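Local atomic coordinates of MYB21 (Trichomonas vaginalis, PDB entry 3OSG), a protein that binds promoter DNA through its Myb R2R3 domain, the part present here, and probably acts as a nuclear transcription factor. Residues A[17-22]-A[49-54]; A[23-28]-A[34-39]. One frame throughout, in Å; residues are numbered along the deposited sequence.

Interaction 1: A[17-22]-A[49-54]. With nucleotides of chain C; nucleotides of chain B.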
ATOM      1  N   GLU A  17      -3.203 -14.338  -8.304  1.00 33.08           N
ATOM      2  CA  GLU A  17      -3.022 -14.445  -9.748  1.00 33.02           C
ATOM      3  C   GLU A  17      -2.936 -13.069 -10.425  1.00 32.68           C
ATOM      4  O   GLU A  17      -2.051 -12.827 -11.254  1.00 32.70           O
ATOM      5  CB  GLU A  17      -4.155 -15.293 -10.350  1.00 38.71           C
ATOM      6  CG  GLU A  17      -4.075 -16.813 -10.022  1.00 40.61           C
ATOM      7  CD  GLU A  17      -4.564 -17.191  -8.611  1.00 48.98           C
ATOM      8  OE1 GLU A  17      -4.863 -16.285  -7.798  1.00 44.10           O
ATOM      9  OE2 GLU A  17      -4.658 -18.414  -8.318  1.00 46.94           O
ATOM     10  N   GLU A  18      -3.844 -12.167 -10.072  1.00 34.13           N
ATOM     11  CA  GLU A  18      -3.791 -10.795 -10.590  1.00 29.11           C
ATOM     12  C   GLU A  18      -2.498 -10.105 -10.190  1.00 28.62           C
ATOM     13  O   GLU A  18      -1.946  -9.328 -10.947  1.00 31.42           O
ATOM     14  CB  GLU A  18      -4.966  -9.977 -10.065  1.00 31.38           C
ATOM     15  CG  GLU A  18      -6.251 -10.206 -10.805  1.00 34.42           C
ATOM     16  CD  GLU A  18      -7.424  -9.471 -10.181  1.00 37.67           C
ATOM     17  OE1 GLU A  18      -7.598  -9.554  -8.939  1.00 33.10           O
ATOM     18  OE2 GLU A  18      -8.177  -8.816 -10.937  1.00 39.27           O
ATOM     19  N   ASP A  19      -2.034 -10.374  -8.978  1.00 29.21           N
ATOM     20  CA  ASP A  19      -0.775  -9.826  -8.502  1.00 30.46           C
ATOM     21  C   ASP A  19       0.362 -10.288  -9.417  1.00 34.94           C
ATOM     22  O   ASP A  19       1.198  -9.486  -9.840  1.00 30.92           O
ATOM     23  CB  ASP A  19      -0.517 -10.263  -7.055  1.00 30.73           C
ATOM     24  CG  ASP A  19      -1.368  -9.495  -6.047  1.00 34.28           C
ATOM     25  OD1 ASP A  19      -1.950  -8.451  -6.422  1.00 30.77           O
ATOM     26  OD2 ASP A  19      -1.446  -9.922  -4.876  1.00 34.13           O
ATOM     27  N   GLU A  20       0.376 -11.585  -9.724  1.00 39.44           N
ATOM     28  CA  GLU A  20       1.382 -12.145 -10.623  1.00 40.69           C
ATOM     29  C   GLU A  20       1.312 -11.476 -11.994  1.00 39.29           C
ATOM     30  O   GLU A  20       2.311 -10.962 -12.493  1.00 40.84           O
ATOM     31  CB  GLU A  20       1.214 -13.657 -10.753  1.00 40.46           C
ATOM     32  CG  GLU A  20       1.925 -14.434  -9.656  1.00 46.71           C
ATOM     33  CD  GLU A  20       3.368 -13.983  -9.456  1.00 52.90           C
ATOM     34  OE1 GLU A  20       4.154 -13.998 -10.435  1.00 51.11           O
ATOM     35  OE2 GLU A  20       3.719 -13.614  -8.310  1.00 56.11           O
ATOM     36  N   MET A  21       0.121 -11.496 -12.582  1.00 33.93           N
ATOM     37  CA  MET A  21      -0.194 -10.723 -13.770  1.00 38.03           C
ATOM     38  C   MET A  21       0.375  -9.297 -13.717  1.00 39.39           C
ATOM     39  O   MET A  21       1.100  -8.878 -14.623  1.00 37.52           O
ATOM     40  CB  MET A  21      -1.711 -10.688 -13.943  1.00 36.08           C
ATOM     41  CG  MET A  21      -2.181 -10.213 -15.290  1.00 39.30           C
ATOM     42  SD  MET A  21      -3.830 -10.838 -15.683  1.00 51.25           S
ATOM     43  CE  MET A  21      -4.277  -9.698 -16.988  1.00 38.25           C
ATOM     44  N   LEU A  22       0.070  -8.563 -12.647  1.00 35.54           N
ATOM     45  CA  LEU A  22       0.484  -7.160 -12.552  1.00 32.54           C
ATOM     46  C   LEU A  22       1.998  -7.026 -12.572  1.00 33.40           C
ATOM     47  O   LEU A  22       2.546  -6.151 -13.248  1.00 33.50           O
ATOM     48  CB  LEU A  22      -0.076  -6.513 -11.279  1.00 33.04           C
ATOM     49  CG  LEU A  22      -0.432  -5.016 -11.313  1.00 35.08           C
ATOM     50  CD1 LEU A  22      -0.740  -4.473  -9.922  1.00 26.13           C
ATOM     51  CD2 LEU A  22       0.637  -4.182 -11.952  1.00 32.83           C
ATOM     52  N   ARG A  49      -1.908   0.919 -10.285  1.00 20.61           N
ATOM     53  CA  ARG A  49      -0.835   1.726  -9.736  1.00 22.19           C
ATOM     54  C   ARG A  49      -0.773   1.569  -8.216  1.00 20.76           C
ATOM     55  O   ARG A  49       0.303   1.393  -7.659  1.00 22.27           O
ATOM     56  CB  ARG A  49      -1.006   3.195 -10.109  1.00 19.57           C
ATOM     57  CG  ARG A  49       0.103   4.087  -9.567  1.00 23.12           C
ATOM     58  CD  ARG A  49       0.006   5.522 -10.107  1.00 29.98           C
ATOM     59  NE  ARG A  49      -1.239   6.143  -9.683  1.00 31.79           N
ATOM     60  CZ  ARG A  49      -2.272   6.406 -10.480  1.00 34.81           C
ATOM     61  NH1 ARG A  49      -2.206   6.144 -11.783  1.00 37.58           N
ATOM     62  NH2 ARG A  49      -3.378   6.944  -9.971  1.00 37.30           N
ATOM     63  N   ASP A  50      -1.921   1.631  -7.550  1.00 21.58           N
ATOM     64  CA  ASP A  50      -1.941   1.540  -6.088  1.00 21.48           C
ATOM     65  C   ASP A  50      -1.432   0.185  -5.607  1.00 23.11           C
ATOM     66  O   ASP A  50      -0.643   0.096  -4.667  1.00 25.93           O
ATOM     67  CB  ASP A  50      -3.359   1.741  -5.535  1.00 22.24           C
ATOM     68  CG  ASP A  50      -3.805   3.201  -5.511  1.00 25.52           C
ATOM     69  OD1 ASP A  50      -3.005   4.120  -5.798  1.00 23.09           O
ATOM     70  OD2 ASP A  50      -4.992   3.428  -5.179  1.00 21.95           O
ATOM     71  N   ARG A  51      -1.909  -0.879  -6.235  1.00 19.84           N
ATOM     72  CA  ARG A  51      -1.497  -2.213  -5.855  1.00 20.70           C
ATOM     73  C   ARG A  51       0.014  -2.370  -5.998  1.00 24.89           C
ATOM     74  O   ARG A  51       0.685  -2.865  -5.094  1.00 24.53           O
ATOM     75  CB  ARG A  51      -2.237  -3.259  -6.679  1.00 21.95           C
ATOM     76  CG  ARG A  51      -1.974  -4.693  -6.221  1.00 22.66           C
ATOM     77  CD  ARG A  51      -2.398  -4.921  -4.761  1.00 21.42           C
ATOM     78  NE  ARG A  51      -2.105  -6.289  -4.353  1.00 22.50           N
ATOM     79  CZ  ARG A  51      -2.154  -6.738  -3.105  1.00 28.26           C
ATOM     80  NH1 ARG A  51      -2.487  -5.919  -2.114  1.00 21.15           N
ATOM     81  NH2 ARG A  51      -1.871  -8.015  -2.854  1.00 26.80           N
ATOM     82  N   TRP A  52       0.559  -1.926  -7.125  1.00 23.61           N
ATOM     83  CA  TRP A  52       1.999  -2.020  -7.321  1.00 23.35           C
ATOM     84  C   TRP A  52       2.784  -1.172  -6.320  1.00 23.72           C
ATOM     85  O   TRP A  52       3.662  -1.671  -5.616  1.00 29.10           O
ATOM     86  CB  TRP A  52       2.392  -1.653  -8.753  1.00 24.98           C
ATOM     87  CG  TRP A  52       3.881  -1.524  -8.906  1.00 27.49           C
ATOM     88  CD1 TRP A  52       4.621  -0.385  -8.785  1.00 27.13           C
ATOM     89  CD2 TRP A  52       4.811  -2.580  -9.171  1.00 27.41           C
ATOM     90  NE1 TRP A  52       5.957  -0.661  -8.974  1.00 30.38           N
ATOM     91  CE2 TRP A  52       6.099  -2.004  -9.213  1.00 33.44           C
ATOM     92  CE3 TRP A  52       4.678  -3.952  -9.385  1.00 29.70           C
ATOM     93  CZ2 TRP A  52       7.250  -2.757  -9.462  1.00 33.60           C
ATOM     94  CZ3 TRP A  52       5.816  -4.703  -9.627  1.00 36.04           C
ATOM     95  CH2 TRP A  52       7.090  -4.102  -9.660  1.00 37.49           C
ATOM     96  N   LYS A  53       2.438   0.098  -6.229  1.00 19.88           N
ATOM     97  CA  LYS A  53       3.210   1.031  -5.420  1.00 25.32           C
ATOM     98  C   LYS A  53       3.213   0.672  -3.935  1.00 26.34           C
ATOM     99  O   LYS A  53       4.232   0.805  -3.267  1.00 29.35           O
ATOM    100  CB  LYS A  53       2.696   2.451  -5.637  1.00 26.04           C
ATOM    101  CG  LYS A  53       3.452   3.538  -4.872  1.00 36.19           C
ATOM    102  CD  LYS A  53       2.880   4.923  -5.193  1.00 42.08           C
ATOM    103  CE  LYS A  53       3.647   6.043  -4.468  1.00 51.62           C
ATOM    104  NZ  LYS A  53       3.571   5.921  -2.961  1.00 46.15           N
ATOM    105  N   ASN A  54       2.084   0.193  -3.429  1.00 21.29           N
ATOM    106  CA  ASN A  54       1.944  -0.054  -1.994  1.00 25.48           C
ATOM    107  C   ASN A  54       2.079  -1.511  -1.584  1.00 25.85           C
ATOM    108  O   ASN A  54       2.227  -1.810  -0.400  1.00 25.26           O
ATOM    109  CB  ASN A  54       0.593   0.466  -1.490  1.00 21.38           C
ATOM    110  CG  ASN A  54       0.428   1.948  -1.708  1.00 24.65           C
ATOM    111  OD1 ASN A  54       1.185   2.757  -1.168  1.00 27.48           O
ATOM    112  ND2 ASN A  54      -0.558   2.319  -2.513  1.00 22.32           N
TER
ATOM    113  P    DT C   2       0.424   8.333 -14.310  1.00 34.42           P
ATOM    114  OP1  DT C   2       1.839   7.976 -14.535  1.00 35.73           O
ATOM    115  OP2  DT C   2      -0.631   7.322 -14.526  1.00 35.05           O
ATOM    116  O5'  DT C   2       0.276   8.942 -12.839  1.00 32.57           O
ATOM    117  C5'  DT C   2       1.213   9.910 -12.395  1.00 33.41           C
ATOM    118  C4'  DT C   2       0.874  10.361 -10.991  1.00 33.47           C
ATOM    119  O4'  DT C   2      -0.269  11.249 -11.067  1.00 29.92           O
ATOM    120  C3'  DT C   2       0.459   9.242 -10.027  1.00 32.37           C
ATOM    121  O3'  DT C   2       0.934   9.516  -8.728  1.00 39.16           O
ATOM    122  C2'  DT C   2      -1.053   9.391  -9.987  1.00 32.20           C
ATOM    123  C1'  DT C   2      -1.071  10.909  -9.969  1.00 29.03           C
ATOM    124  N1   DT C   2      -2.405  11.496 -10.097  1.00 29.66           N
ATOM    125  C2   DT C   2      -2.647  12.659  -9.408  1.00 26.63           C
ATOM    126  O2   DT C   2      -1.790  13.180  -8.727  1.00 29.14           O
ATOM    127  N3   DT C   2      -3.917  13.152  -9.546  1.00 24.81           N
ATOM    128  C4   DT C   2      -4.931  12.588 -10.309  1.00 22.62           C
ATOM    129  O4   DT C   2      -6.036  13.097 -10.371  1.00 27.79           O
ATOM    130  C5   DT C   2      -4.597  11.370 -11.004  1.00 23.15           C
ATOM    131  C7   DT C   2      -5.594  10.651 -11.864  1.00 29.61           C
ATOM    132  C6   DT C   2      -3.365  10.882 -10.867  1.00 26.85           C
TER
ATOM    133  P    DT B   6      -5.782  -4.556  -2.130  1.00 20.63           P
ATOM    134  OP1  DT B   6      -6.163  -5.752  -2.918  1.00 21.26           O
ATOM    135  OP2  DT B   6      -4.514  -3.837  -2.390  1.00 19.96           O
ATOM    136  O5'  DT B   6      -6.945  -3.463  -2.225  1.00 19.05           O
ATOM    137  C5'  DT B   6      -8.306  -3.865  -2.054  1.00 21.62           C
ATOM    138  C4'  DT B   6      -9.226  -2.654  -1.963  1.00 20.01           C
ATOM    139  O4'  DT B   6      -8.760  -1.779  -0.928  1.00 18.97           O
ATOM    140  C3'  DT B   6      -9.349  -1.747  -3.185  1.00 22.40           C
ATOM    141  O3'  DT B   6     -10.710  -1.835  -3.564  1.00 19.61           O
ATOM    142  C2'  DT B   6      -8.974  -0.328  -2.703  1.00 18.48           C
ATOM    143  C1'  DT B   6      -9.216  -0.472  -1.208  1.00 19.20           C
ATOM    144  N1   DT B   6      -8.422   0.385  -0.291  1.00 19.32           N
ATOM    145  C2   DT B   6      -9.067   1.311   0.489  1.00 17.23           C
ATOM    146  O2   DT B   6     -10.260   1.495   0.426  1.00 18.31           O
ATOM    147  N3   DT B   6      -8.266   2.032   1.332  1.00 16.11           N
ATOM    148  C4   DT B   6      -6.906   1.922   1.465  1.00 18.20           C
ATOM    149  O4   DT B   6      -6.295   2.622   2.249  1.00 18.41           O
ATOM    150  C5   DT B   6      -6.262   0.936   0.618  1.00 22.72           C
ATOM    151  C7   DT B   6      -4.767   0.728   0.674  1.00 19.04           C
ATOM    152  C6   DT B   6      -7.047   0.220  -0.210  1.00 21.06           C
TER

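Interaction 2: A[23-28]-A[34-39]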
ATOM      1  N   LYS A  23       2.673  -7.881 -11.813  1.00 37.35           N
ATOM      2  CA  LYS A  23       4.134  -7.872 -11.769  1.00 39.35           C
ATOM      3  C   LYS A  23       4.728  -8.068 -13.172  1.00 39.17           C
ATOM      4  O   LYS A  23       5.731  -7.450 -13.518  1.00 35.00           O
ATOM      5  CB  LYS A  23       4.658  -8.967 -10.842  1.00 42.26           C
ATOM      6  CG  LYS A  23       4.243  -8.849  -9.389  1.00 42.80           C
ATOM      7  CD  LYS A  23       4.679 -10.098  -8.625  1.00 42.60           C
ATOM      8  CE  LYS A  23       4.037 -10.167  -7.240  1.00 47.54           C
ATOM      9  NZ  LYS A  23       4.147 -11.523  -6.609  1.00 51.21           N
ATOM     10  N   ARG A  24       4.104  -8.936 -13.962  1.00 39.25           N
ATOM     11  CA  ARG A  24       4.535  -9.189 -15.336  1.00 41.32           C
ATOM     12  C   ARG A  24       4.323  -7.962 -16.205  1.00 40.52           C
ATOM     13  O   ARG A  24       5.216  -7.545 -16.947  1.00 40.08           O
ATOM     14  CB  ARG A  24       3.757 -10.361 -15.937  1.00 38.27           C
ATOM     15  CG  ARG A  24       4.137 -11.717 -15.390  1.00 46.47           C
ATOM     16  CD  ARG A  24       3.335 -12.828 -16.057  1.00 46.83           C
ATOM     17  NE  ARG A  24       3.200 -13.988 -15.175  1.00 55.02           N
ATOM     18  CZ  ARG A  24       2.081 -14.329 -14.539  1.00 54.70           C
ATOM     19  NH1 ARG A  24       0.970 -13.612 -14.691  1.00 51.43           N
ATOM     20  NH2 ARG A  24       2.069 -15.403 -13.757  1.00 60.76           N
ATOM     21  N   ALA A  25       3.129  -7.391 -16.101  1.00 39.08           N
ATOM     22  CA  ALA A  25       2.765  -6.211 -16.867  1.00 37.54           C
ATOM     23  C   ALA A  25       3.714  -5.052 -16.601  1.00 36.54           C
ATOM     24  O   ALA A  25       4.044  -4.288 -17.505  1.00 38.64           O
ATOM     25  CB  ALA A  25       1.334  -5.813 -16.572  1.00 34.96           C
ATOM     26  N   VAL A  26       4.164  -4.924 -15.366  1.00 34.84           N
ATOM     27  CA  VAL A  26       5.086  -3.849 -15.026  1.00 34.97           C
ATOM     28  C   VAL A  26       6.485  -4.091 -15.599  1.00 37.60           C
ATOM     29  O   VAL A  26       7.132  -3.175 -16.104  1.00 37.84           O
ATOM     30  CB  VAL A  26       5.175  -3.654 -13.517  1.00 33.16           C
ATOM     31  CG1 VAL A  26       6.431  -2.862 -13.166  1.00 35.72           C
ATOM     32  CG2 VAL A  26       3.919  -2.953 -13.010  1.00 32.04           C
ATOM     33  N   ALA A  27       6.950  -5.331 -15.518  1.00 42.24           N
ATOM     34  CA  ALA A  27       8.225  -5.705 -16.122  1.00 42.33           C
ATOM     35  C   ALA A  27       8.202  -5.431 -17.618  1.00 39.70           C
ATOM     36  O   ALA A  27       9.230  -5.162 -18.233  1.00 45.68           O
ATOM     37  CB  ALA A  27       8.511  -7.181 -15.864  1.00 46.18           C
ATOM     38  N   GLN A  28       7.013  -5.502 -18.200  1.00 43.88           N
ATOM     39  CA  GLN A  28       6.849  -5.402 -19.637  1.00 40.22           C
ATOM     40  C   GLN A  28       6.540  -3.980 -20.085  1.00 44.67           C
ATOM     41  O   GLN A  28       7.017  -3.537 -21.135  1.00 49.13           O
ATOM     42  CB  GLN A  28       5.735  -6.345 -20.075  1.00 46.97           C
ATOM     43  CG  GLN A  28       5.394  -6.286 -21.553  1.00 53.12           C
ATOM     44  CD  GLN A  28       4.255  -7.230 -21.915  1.00 56.78           C
ATOM     45  OE1 GLN A  28       3.706  -7.168 -23.019  1.00 60.28           O
ATOM     46  NE2 GLN A  28       3.894  -8.108 -20.980  1.00 52.26           N
ATOM     47  N   LYS A  34      -2.160   3.024 -17.784  1.00 24.77           N
ATOM     48  CA  LYS A  34      -3.308   2.846 -18.667  1.00 27.28           C
ATOM     49  C   LYS A  34      -3.155   1.629 -19.553  1.00 26.55           C
ATOM     50  O   LYS A  34      -4.104   0.875 -19.746  1.00 28.13           O
ATOM     51  CB  LYS A  34      -3.558   4.077 -19.534  1.00 25.84           C
ATOM     52  CG  LYS A  34      -4.377   5.128 -18.849  1.00 34.73           C
ATOM     53  CD  LYS A  34      -4.964   6.110 -19.858  1.00 41.82           C
ATOM     54  CE  LYS A  34      -6.046   6.967 -19.209  1.00 54.56           C
ATOM     55  NZ  LYS A  34      -7.226   7.174 -20.103  1.00 59.34           N
ATOM     56  N   MET A  35      -1.969   1.452 -20.117  1.00 26.65           N
ATOM     57  CA  MET A  35      -1.730   0.300 -20.959  1.00 30.73           C
ATOM     58  C   MET A  35      -1.785  -0.934 -20.070  1.00 28.08           C
ATOM     59  O   MET A  35      -2.410  -1.945 -20.414  1.00 30.06           O
ATOM     60  CB  MET A  35      -0.372   0.418 -21.649  1.00 33.90           C
ATOM     61  CG  MET A  35      -0.138  -0.604 -22.748  1.00 41.19           C
ATOM     62  SD  MET A  35      -1.227  -0.376 -24.178  1.00 45.11           S
ATOM     63  CE  MET A  35      -1.288   1.404 -24.275  1.00 34.21           C
ATOM     64  N   ILE A  36      -1.147  -0.849 -18.908  1.00 24.82           N
ATOM     65  CA  ILE A  36      -1.164  -1.975 -17.997  1.00 26.53           C
ATOM     66  C   ILE A  36      -2.600  -2.383 -17.678  1.00 24.96           C
ATOM     67  O   ILE A  36      -2.952  -3.544 -17.824  1.00 26.80           O
ATOM     68  CB  ILE A  36      -0.379  -1.684 -16.729  1.00 27.54           C
ATOM     69  CG1 ILE A  36       1.114  -1.731 -17.043  1.00 30.63           C
ATOM     70  CG2 ILE A  36      -0.731  -2.715 -15.638  1.00 27.34           C
ATOM     71  CD1 ILE A  36       2.002  -1.292 -15.916  1.00 29.21           C
ATOM     72  N   ALA A  37      -3.437  -1.422 -17.300  1.00 23.92           N
ATOM     73  CA  ALA A  37      -4.808  -1.729 -16.871  1.00 27.74           C
ATOM     74  C   ALA A  37      -5.685  -2.249 -18.021  1.00 28.08           C
ATOM     75  O   ALA A  37      -6.691  -2.927 -17.798  1.00 24.21           O
ATOM     76  CB  ALA A  37      -5.454  -0.497 -16.220  1.00 25.07           C
ATOM     77  N   ALA A  38      -5.310  -1.926 -19.251  1.00 24.26           N
ATOM     78  CA  ALA A  38      -6.056  -2.432 -20.399  1.00 29.08           C
ATOM     79  C   ALA A  38      -6.055  -3.959 -20.432  1.00 29.49           C
ATOM     80  O   ALA A  38      -6.974  -4.576 -20.955  1.00 33.66           O
ATOM     81  CB  ALA A  38      -5.496  -1.859 -21.711  1.00 26.80           C
ATOM     82  N   THR A  39      -5.030  -4.576 -19.862  1.00 30.81           N
ATOM     83  CA  THR A  39      -4.913  -6.025 -19.907  1.00 30.01           C
ATOM     84  C   THR A  39      -5.675  -6.698 -18.767  1.00 33.65           C
ATOM     85  O   THR A  39      -5.743  -7.921 -18.707  1.00 35.79           O
ATOM     86  CB  THR A  39      -3.438  -6.451 -19.902  1.00 34.82           C
ATOM     87  OG1 THR A  39      -2.949  -6.473 -18.566  1.00 32.62           O
ATOM     88  CG2 THR A  39      -2.600  -5.447 -20.705  1.00 32.46           C
TER

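Interaction 1: A[17-22]-A[49-54]
R51 reaches from helix 45-56 to D19 on helix 16-29, the short segments running almost perpendicular (84°) with their axes 10.9 Å apart at closest. Its CB rests against L22 CD1 (3.8 Å), and CG touches the same methyl. The chain leaves with CG anti to the backbone N (chi1 -173°) and bends at chi2, which carries the rest of the side chain past L22 toward the carboxylate. CD lies near both D19 OD1 and OP2 of DT6 of chain B. From there the guanidinium grips D19 side-on: NE donates to OD1 (3.0 Å) and NH2 to OD2 (2.8 Å), each oxygen met on its syn side and close to the guanidinium plane. The two bonds of this salt bridge fix how the guanidinium is turned, leaving NH1 to hydrogen-bond OP2 of DT6 of chain B (2.9 Å). D19 thus probably offsets part of the arginine's charge while positioning it at the phosphate. Beside the polar bridge, L22 CD1 also meets W52 CB (4.4 Å), with L56 packing on D19, L22 and R51. Two residues before R51, R49 lays a guanidinium face on the sugar C2' of DT2 of chain C. Helix 45-56 set against the DNA and packed on helix 16-29 is characteristic of the helix-turn-helix Myb-like DNA-binding domain.

Interaction 2: A[23-28]-A[34-39]
A25 and I36 bring the backbones of helix 16-29 and helix 33-38 close, their CA atoms 5.9 Å apart, and both side chains start out toward the other segment. The small alanine permits this approach: its CB meets I36 CG2 at 3.8 Å and also lies alongside CG1. I36 spreads its two branches over the neighbouring helix. CG2 takes the alanine methyl, while CG1, turned away from its own carbonyl carbon (chi1 -74°), carries CD1 along to the next residue. There CD1 touches V26 CG2 (3.9 Å), the two side chains crossing at a slant. I36 CG1 and CD1 also brush the carbonyl oxygen A25 O, so the isoleucine packs on backbone as well as methyls. H29 of helix 16-29 also touches I36. Within 34-39, the carbonyl oxygen of I36 accepts two hydrogen bonds from T39, one from N (3.1 Å) and one from OG1 (3.0 Å), the hydroxyl lying nearly in line with the carbonyl (C=O···OG1 162°). No hydrogen bond joins the two segments. With A25 and I36 buried, the contact is held by close aliphatic packing, which implies that the spacing here probably depends on how the methyl groups fit, since no polar pair crosses between the segments.

Both contacts lie within one Myb-like DNA-binding domain, with centres about 9 Å apart on the same side of the chain's centre. They share helix 16-29: interaction 1 uses its earlier part against helix 45-56, interaction 2 its later part against helix 33-38. Along the chain, interaction 2 is nested inside the loop closed by interaction 1. The two meet directly where W52 CH2 packs on V26 CG1 (3.8 Å) and L22 CD2 approaches I36 CG2 (4.2 Å), so they adjoin through apolar side chains of all three helices. Helix 16-29 thus packs against both others, which places the DNA-contacting helix 45-56 beside the contact with helix 33-38.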